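Carbohydrate deacetylase (Enterococcus faecalis, PDB 2I5I) probably removes acetyl groups from acetylated carbohydrates, a magnesium-dependent step in the breakdown of oligosaccharides. Local coordinates at residues Phe209-Ile221 / Tyr228-Thr240. Sequence-based numbering, arbitrary orientation. Where two conformers were deposited one is given.
Sequences FEINCHPAFIDTI and YCMPRIREVEILT
E235 reaches from helix 231-239 to the chain just past strand 208-213: E235 OE1 accepts from H214 N at 2.7 Å, on the syn side but somewhat out of the carboxylate plane. OE2 uses its anti lone pair for the hydroxyl of Y228, so the two bonds together hold the carboxylate's rotation; a water near OE2 also lies within hydrogen-bonding distance of H214 ND1. Beside it, R232 runs extended from CG to NE. R232 NE meets Y228 O at 2.9 Å, nearly straight at 170° and in the guanidinium plane, while H214 CB lies over one guanidinium face and the imidazole stands almost perpendicular (86°). NH1 forms a salt bridge with D13 and, through a water, reaches P215 O. R232 also lies near H130, a predicted magnesium ligand, and may act as a second-shell residue. Apolar contacts flank this polar centre: L239 CD1 lies 3.6 Å from C213 SG, and an unstaggered chi2 of -30° turns I218 CD1 to I233 CG2 (3.6 Å). The contact thus fastens helix 231-239 against the chain leaving the C-terminal end of strand 208-213, beside strand 6-11 and helix 18-29, with a second subunit packing on F217 and I233.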
ATOM      1  N   PHE A 209     -21.021  15.310  22.016  1.00 21.84           N
ATOM      2  CA  PHE A 209     -22.274  15.053  21.358  1.00 20.24           C
ATOM      3  C   PHE A 209     -22.099  14.042  20.217  1.00 29.02           C
ATOM      4  O   PHE A 209     -21.039  14.049  19.584  1.00 26.05           O
ATOM      5  CB  PHE A 209     -22.886  16.326  20.782  1.00 20.16           C
ATOM      6  CG  PHE A 209     -23.025  17.454  21.790  1.00 30.20           C
ATOM      7  CD1 PHE A 209     -21.917  18.159  22.214  1.00 29.19           C
ATOM      8  CD2 PHE A 209     -24.270  17.769  22.292  1.00 39.68           C
ATOM      9  CE1 PHE A 209     -22.041  19.176  23.143  1.00 35.26           C
ATOM     10  CE2 PHE A 209     -24.408  18.785  23.222  1.00 37.83           C
ATOM     11  CZ  PHE A 209     -23.294  19.478  23.642  1.00 33.24           C
ATOM     12  N   GLU A 210     -23.120  13.226  19.997  1.00 25.74           N
ATOM     13  CA  GLU A 210     -23.105  12.272  18.891  1.00 22.70           C
ATOM     14  C   GLU A 210     -24.343  12.484  18.029  1.00 25.28           C
ATOM     15  O   GLU A 210     -25.485  12.449  18.493  1.00 22.02           O
ATOM     16  CB  GLU A 210     -23.035  10.813  19.346  1.00 19.51           C
ATOM     17  CG  GLU A 210     -22.990   9.863  18.155  1.00 23.22           C
ATOM     18  CD  GLU A 210     -22.853   8.402  18.491  1.00 28.03           C
ATOM     19  OE1 GLU A 210     -22.806   8.056  19.690  1.00 27.75           O
ATOM     20  OE2 GLU A 210     -22.794   7.563  17.557  1.00 26.44           O
ATOM     21  N   ILE A 211     -24.091  12.714  16.739  1.00 22.71           N
ATOM     22  CA  ILE A 211     -25.182  12.608  15.775  1.00 21.06           C
ATOM     23  C   ILE A 211     -25.005  11.319  14.985  1.00 21.34           C
ATOM     24  O   ILE A 211     -23.948  11.115  14.380  1.00 24.58           O
ATOM     25  CB  ILE A 211     -25.178  13.792  14.798  1.00 24.98           C
ATOM     26  CG1 ILE A 211     -25.599  15.132  15.389  1.00 28.18           C
ATOM     27  CG2 ILE A 211     -26.029  13.431  13.583  1.00 22.87           C
ATOM     28  CD1 ILE A 211     -25.067  16.329  14.612  1.00 31.73           C
ATOM     29  N   ASN A 212     -25.982  10.411  14.969  1.00 22.75           N
ATOM     30  CA  ASN A 212     -25.765   9.192  14.177  1.00 18.55           C
ATOM     31  C   ASN A 212     -26.440   9.391  12.814  1.00 23.87           C
ATOM     32  O   ASN A 212     -27.244  10.308  12.574  1.00 22.99           O
ATOM     33  CB  ASN A 212     -26.239   7.933  14.875  1.00 21.62           C
ATOM     34  CG  ASN A 212     -27.730   7.717  14.902  1.00 23.29           C
ATOM     35  OD1 ASN A 212     -28.473   8.687  15.069  1.00 30.78           O
ATOM     36  ND2 ASN A 212     -28.169   6.477  14.764  1.00 29.00           N
ATOM     37  N   CYS A 213     -26.055   8.505  11.889  1.00 22.60           N
ATOM     38  CA  CYS A 213     -26.596   8.631  10.536  1.00 18.99           C
ATOM     39  C   CYS A 213     -26.419   7.318   9.775  1.00 19.49           C
ATOM     40  O   CYS A 213     -25.713   6.447  10.262  1.00 20.57           O
ATOM     41  CB  CYS A 213     -25.920   9.774   9.784  1.00 20.73           C
ATOM     42  SG  CYS A 213     -24.113   9.702   9.723  1.00 23.39           S
ATOM     43  N   HIS A 214     -27.054   7.225   8.608  1.00 21.72           N
ATOM     44  CA  HIS A 214     -27.002   6.002   7.828  1.00 19.71           C
ATOM     45  C   HIS A 214     -26.700   6.253   6.342  1.00 21.16           C
ATOM     46  O   HIS A 214     -27.466   5.911   5.434  1.00 25.60           O
ATOM     47  CB  HIS A 214     -28.319   5.272   7.999  1.00 21.42           C
ATOM     48  CG  HIS A 214     -28.660   4.906   9.416  1.00 22.44           C
ATOM     49  ND1 HIS A 214     -29.151   5.812  10.337  1.00 26.10           N
ATOM     50  CD2 HIS A 214     -28.596   3.717  10.052  1.00 25.98           C
ATOM     51  CE1 HIS A 214     -29.358   5.185  11.484  1.00 26.67           C
ATOM     52  NE2 HIS A 214     -29.033   3.903  11.346  1.00 29.50           N
ATOM     53  N   PRO A 215     -25.558   6.855   6.052  1.00 22.21           N
ATOM     54  CA  PRO A 215     -25.176   7.047   4.644  1.00 18.24           C
ATOM     55  C   PRO A 215     -24.892   5.679   4.020  1.00 18.42           C
ATOM     56  O   PRO A 215     -24.472   4.738   4.684  1.00 19.53           O
ATOM     57  CB  PRO A 215     -23.899   7.857   4.701  1.00 21.11           C
ATOM     58  CG  PRO A 215     -23.415   7.823   6.110  1.00 20.81           C
ATOM     59  CD  PRO A 215     -24.547   7.361   6.978  1.00 27.72           C
ATOM     60  N   ALA A 216     -25.112   5.578   2.720  1.00 22.69           N
ATOM     61  CA  ALA A 216     -24.840   4.420   1.901  1.00 18.26           C
ATOM     62  C   ALA A 216     -24.988   4.795   0.421  1.00 20.63           C
ATOM     63  O   ALA A 216     -25.670   5.764   0.131  1.00 18.71           O
ATOM     64  CB  ALA A 216     -25.781   3.267   2.187  1.00 19.11           C
ATOM     65  N   PHE A 217     -24.328   4.008  -0.415  1.00 21.86           N
ATOM     66  CA  PHE A 217     -24.685   3.838  -1.805  1.00 19.32           C
ATOM     67  C   PHE A 217     -25.672   2.674  -1.826  1.00 21.20           C
ATOM     68  O   PHE A 217     -25.693   1.869  -0.892  1.00 19.75           O
ATOM     69  CB  PHE A 217     -23.487   3.576  -2.711  1.00 17.09           C
ATOM     70  CG  PHE A 217     -22.451   4.680  -2.736  1.00 14.76           C
ATOM     71  CD1 PHE A 217     -22.743   6.025  -2.585  1.00 15.82           C
ATOM     72  CD2 PHE A 217     -21.103   4.376  -2.926  1.00 14.62           C
ATOM     73  CE1 PHE A 217     -21.737   6.989  -2.659  1.00 15.54           C
ATOM     74  CE2 PHE A 217     -20.094   5.303  -2.980  1.00 17.83           C
ATOM     75  CZ  PHE A 217     -20.418   6.636  -2.818  1.00 16.28           C
ATOM     76  N   ILE A 218     -26.465   2.573  -2.872  1.00 17.88           N
ATOM     77  CA  ILE A 218     -27.429   1.480  -2.989  1.00 18.31           C
ATOM     78  C   ILE A 218     -26.873   0.342  -3.848  1.00 25.77           C
ATOM     79  O   ILE A 218     -26.361   0.598  -4.949  1.00 17.88           O
ATOM     80  CB  ILE A 218     -28.773   1.940  -3.581  1.00 23.81           C
ATOM     81  CG1 ILE A 218     -29.451   3.113  -2.882  1.00 28.44           C
ATOM     82  CG2 ILE A 218     -29.748   0.770  -3.625  1.00 29.94           C
ATOM     83  CD1 ILE A 218     -29.178   3.224  -1.405  1.00 32.95           C
ATOM     84  N   ASP A 219     -27.005  -0.869  -3.322  1.00 22.08           N
ATOM     85  CA  ASP A 219     -26.766  -2.114  -4.058  1.00 20.32           C
ATOM     86  C   ASP A 219     -28.010  -2.982  -3.888  1.00 21.14           C
ATOM     87  O   ASP A 219     -28.934  -2.654  -3.129  1.00 23.24           O
ATOM     88  CB  ASP A 219     -25.511  -2.863  -3.690  1.00 20.99           C
ATOM     89  CG  ASP A 219     -25.212  -3.179  -2.238  1.00 23.93           C
ATOM     90  OD1 ASP A 219     -26.022  -2.922  -1.319  1.00 20.71           O
ATOM     91  OD2 ASP A 219     -24.098  -3.688  -1.984  1.00 23.13           O
ATOM     92  N   THR A 220     -28.100  -4.078  -4.623  1.00 20.10           N
ATOM     93  CA  THR A 220     -29.283  -4.918  -4.427  1.00 20.24           C
ATOM     94  C   THR A 220     -29.259  -5.531  -3.025  1.00 19.37           C
ATOM     95  O   THR A 220     -30.317  -5.798  -2.476  1.00 24.66           O
ATOM     96  CB  THR A 220     -29.372  -6.065  -5.442  1.00 20.42           C
ATOM     97  OG1 THR A 220     -28.152  -6.823  -5.385  1.00 21.79           O
ATOM     98  CG2 THR A 220     -29.477  -5.533  -6.862  1.00 29.12           C
ATOM     99  N   ILE A 221     -28.059  -5.760  -2.496  0.50 21.77           N
ATOM    100  CA  ILE A 221     -27.976  -6.384  -1.167  0.50 22.56           C
ATOM    101  C   ILE A 221     -28.672  -5.473  -0.164  0.50 18.15           C
ATOM    102  O   ILE A 221     -29.502  -5.931   0.619  0.50 21.74           O
ATOM    103  CB  ILE A 221     -26.541  -6.705  -0.761  0.50 20.87           C
ATOM    104  CG1 ILE A 221     -25.809  -7.565  -1.807  0.50 25.32           C
ATOM    105  CG2 ILE A 221     -26.447  -7.392   0.592  0.50 20.87           C
ATOM    106  CD1 ILE A 221     -24.398  -7.071  -1.994  0.50 32.09           C
ATOM    107  N   TYR A 228     -35.012   0.701   5.109  1.00 30.04           N
ATOM    108  CA  TYR A 228     -34.448   2.041   5.006  1.00 26.86           C
ATOM    109  C   TYR A 228     -33.346   2.015   3.943  1.00 28.77           C
ATOM    110  O   TYR A 228     -32.200   1.669   4.230  1.00 23.92           O
ATOM    111  CB  TYR A 228     -33.868   2.557   6.325  1.00 23.99           C
ATOM    112  CG  TYR A 228     -33.554   4.040   6.351  1.00 19.68           C
ATOM    113  CD1 TYR A 228     -34.510   4.999   6.048  1.00 26.09           C
ATOM    114  CD2 TYR A 228     -32.294   4.527   6.681  1.00 27.81           C
ATOM    115  CE1 TYR A 228     -34.242   6.363   6.065  1.00 26.70           C
ATOM    116  CE2 TYR A 228     -32.007   5.878   6.707  1.00 24.49           C
ATOM    117  CZ  TYR A 228     -32.981   6.803   6.403  1.00 23.47           C
ATOM    118  OH  TYR A 228     -32.709   8.149   6.416  1.00 27.67           O
ATOM    119  N   CYS A 229     -33.728   2.367   2.728  1.00 28.11           N
ATOM    120  CA  CYS A 229     -32.815   2.163   1.595  1.00 26.80           C
ATOM    121  C   CYS A 229     -32.526   3.447   0.847  1.00 21.10           C
ATOM    122  O   CYS A 229     -31.485   4.083   1.026  1.00 25.80           O
ATOM    123  CB  CYS A 229     -33.444   1.102   0.684  1.00 29.93           C
ATOM    124  SG  CYS A 229     -32.392   0.603  -0.701  1.00 32.39           S
HETATM  125  N   MSE A 230     -33.446   3.907  -0.011  1.00 25.32           N
HETATM  126  CA  MSE A 230     -33.159   5.066  -0.853  1.00 25.44           C
HETATM  127  C   MSE A 230     -32.805   6.322  -0.081  1.00 27.51           C
HETATM  128  O   MSE A 230     -31.972   7.086  -0.626  1.00 25.32           O
HETATM  129  CB  MSE A 230     -34.342   5.314  -1.791  1.00 25.85           C
HETATM  130  CG  MSE A 230     -34.591   4.314  -2.897  1.00 29.24           C
HETATM  131 SE   MSE A 230     -33.206   3.656  -3.850  0.75 34.56          SE
HETATM  132  CE  MSE A 230     -32.676   5.108  -4.766  1.00 30.02           C
ATOM    133  N   PRO A 231     -33.292   6.679   1.094  1.00 23.21           N
ATOM    134  CA  PRO A 231     -32.835   7.936   1.712  1.00 19.95           C
ATOM    135  C   PRO A 231     -31.349   7.953   2.084  1.00 17.53           C
ATOM    136  O   PRO A 231     -30.748   9.015   2.259  1.00 21.70           O
ATOM    137  CB  PRO A 231     -33.653   8.020   3.009  1.00 28.19           C
ATOM    138  CG  PRO A 231     -34.858   7.170   2.726  1.00 33.64           C
ATOM    139  CD  PRO A 231     -34.286   6.006   1.950  1.00 28.49           C
ATOM    140  N   ARG A 232     -30.749   6.776   2.177  1.00 18.78           N
ATOM    141  CA  ARG A 232     -29.344   6.743   2.597  1.00 21.82           C
ATOM    142  C   ARG A 232     -28.461   7.467   1.588  1.00 20.27           C
ATOM    143  O   ARG A 232     -27.421   8.027   1.941  1.00 21.13           O
ATOM    144  CB  ARG A 232     -28.868   5.320   2.798  1.00 21.14           C
ATOM    145  CG  ARG A 232     -29.652   4.430   3.741  1.00 22.36           C
ATOM    146  CD  ARG A 232     -28.730   3.314   4.259  1.00 25.72           C
ATOM    147  NE  ARG A 232     -29.508   2.372   5.042  1.00 24.03           N
ATOM    148  CZ  ARG A 232     -29.153   1.662   6.085  1.00 24.39           C
ATOM    149  NH1 ARG A 232     -27.946   1.696   6.607  1.00 26.37           N
ATOM    150  NH2 ARG A 232     -30.065   0.866   6.632  1.00 26.21           N
ATOM    151  N   ILE A 233     -28.858   7.501   0.299  1.00 19.36           N
ATOM    152  CA  ILE A 233     -28.006   8.262  -0.622  1.00 19.90           C
ATOM    153  C   ILE A 233     -28.147   9.751  -0.383  1.00 19.94           C
ATOM    154  O   ILE A 233     -27.187  10.513  -0.584  1.00 19.92           O
ATOM    155  CB  ILE A 233     -28.293   7.907  -2.093  1.00 18.68           C
ATOM    156  CG1 ILE A 233     -29.724   8.125  -2.605  1.00 26.03           C
ATOM    157  CG2 ILE A 233     -27.886   6.463  -2.379  1.00 20.13           C
ATOM    158  CD1 ILE A 233     -29.764   8.094  -4.135  1.00 21.83           C
ATOM    159  N   ARG A 234     -29.347  10.188   0.065  1.00 20.58           N
ATOM    160  CA  ARG A 234     -29.578  11.606   0.291  1.00 23.25           C
ATOM    161  C   ARG A 234     -28.705  12.094   1.448  1.00 20.43           C
ATOM    162  O   ARG A 234     -28.228  13.223   1.445  1.00 20.55           O
ATOM    163  CB  ARG A 234     -31.044  11.942   0.585  1.00 28.57           C
ATOM    164  CG  ARG A 234     -32.019  11.757  -0.550  1.00 37.48           C
ATOM    165  N   GLU A 235     -28.517  11.211   2.424  1.00 22.83           N
ATOM    166  CA  GLU A 235     -27.651  11.479   3.569  1.00 24.73           C
ATOM    167  C   GLU A 235     -26.215  11.695   3.129  1.00 19.77           C
ATOM    168  O   GLU A 235     -25.529  12.583   3.621  1.00 24.72           O
ATOM    169  CB  GLU A 235     -27.719  10.330   4.586  1.00 21.87           C
ATOM    170  CG  GLU A 235     -29.104  10.082   5.169  1.00 28.67           C
ATOM    171  CD  GLU A 235     -29.073   9.257   6.452  1.00 25.62           C
ATOM    172  OE1 GLU A 235     -28.048   9.272   7.152  1.00 25.08           O
ATOM    173  OE2 GLU A 235     -30.097   8.601   6.733  1.00 24.84           O
ATOM    174  N   VAL A 236     -25.740  10.838   2.201  1.00 25.19           N
ATOM    175  CA  VAL A 236     -24.394  11.071   1.686  1.00 21.00           C
ATOM    176  C   VAL A 236     -24.308  12.479   1.111  1.00 14.40           C
ATOM    177  O   VAL A 236     -23.355  13.229   1.335  1.00 20.25           O
ATOM    178  CB  VAL A 236     -23.980  10.086   0.586  1.00 26.38           C
ATOM    179  CG1 VAL A 236     -22.569  10.442   0.118  1.00 27.47           C
ATOM    180  CG2 VAL A 236     -24.027   8.650   1.072  1.00 20.36           C
ATOM    181  N   GLU A 237     -25.378  12.817   0.384  1.00 19.23           N
ATOM    182  CA  GLU A 237     -25.313  14.106  -0.304  1.00 25.01           C
ATOM    183  C   GLU A 237     -25.210  15.228   0.707  1.00 25.23           C
ATOM    184  O   GLU A 237     -24.430  16.164   0.587  1.00 23.51           O
ATOM    185  CB  GLU A 237     -26.536  14.232  -1.213  1.00 23.54           C
ATOM    186  CG  GLU A 237     -26.578  15.501  -2.024  1.00 29.46           C
ATOM    187  CD  GLU A 237     -27.823  15.601  -2.893  1.00 34.19           C
ATOM    188  OE1 GLU A 237     -28.889  15.042  -2.557  1.00 34.40           O
ATOM    189  OE2 GLU A 237     -27.691  16.268  -3.944  1.00 31.60           O
ATOM    190  N   ILE A 238     -26.047  15.123   1.740  1.00 22.95           N
ATOM    191  CA  ILE A 238     -26.069  16.210   2.729  1.00 21.52           C
ATOM    192  C   ILE A 238     -24.797  16.216   3.548  1.00 16.67           C
ATOM    193  O   ILE A 238     -24.200  17.254   3.808  1.00 23.02           O
ATOM    194  CB  ILE A 238     -27.304  16.063   3.639  1.00 23.52           C
ATOM    195  CG1 ILE A 238     -28.611  16.384   2.926  1.00 25.14           C
ATOM    196  CG2 ILE A 238     -27.118  16.901   4.896  1.00 25.60           C
ATOM    197  CD1 ILE A 238     -29.827  15.686   3.448  1.00 29.20           C
ATOM    198  N   LEU A 239     -24.330  15.038   3.966  1.00 19.00           N
ATOM    199  CA  LEU A 239     -23.121  15.002   4.790  1.00 23.53           C
ATOM    200  C   LEU A 239     -21.845  15.389   4.049  1.00 25.54           C
ATOM    201  O   LEU A 239     -20.832  15.663   4.685  1.00 21.68           O
ATOM    202  CB  LEU A 239     -22.933  13.612   5.419  1.00 25.17           C
ATOM    203  CG  LEU A 239     -24.088  13.192   6.344  1.00 25.06           C
ATOM    204  CD1 LEU A 239     -24.006  11.722   6.700  1.00 33.37           C
ATOM    205  CD2 LEU A 239     -24.073  14.068   7.591  1.00 30.00           C
ATOM    206  N   THR A 240     -21.860  15.437   2.719  1.00 20.98           N
ATOM    207  CA  THR A 240     -20.697  15.858   1.954  1.00 23.51           C
ATOM    208  C   THR A 240     -20.869  17.262   1.379  1.00 27.62           C
ATOM    209  O   THR A 240     -20.004  17.737   0.628  1.00 25.20           O
ATOM    210  CB  THR A 240     -20.422  14.883   0.784  1.00 20.79           C
ATOM    211  OG1 THR A 240     -21.574  14.891  -0.061  1.00 20.31           O
ATOM    212  CG2 THR A 240     -20.238  13.467   1.273  1.00 19.77           C
TER
HETATM  213  O   HOH W   1     -30.370   8.167   9.359  1.00 24.98           O
HETATM  214  O   HOH W   2     -25.563   3.235   6.718  1.00 24.72           O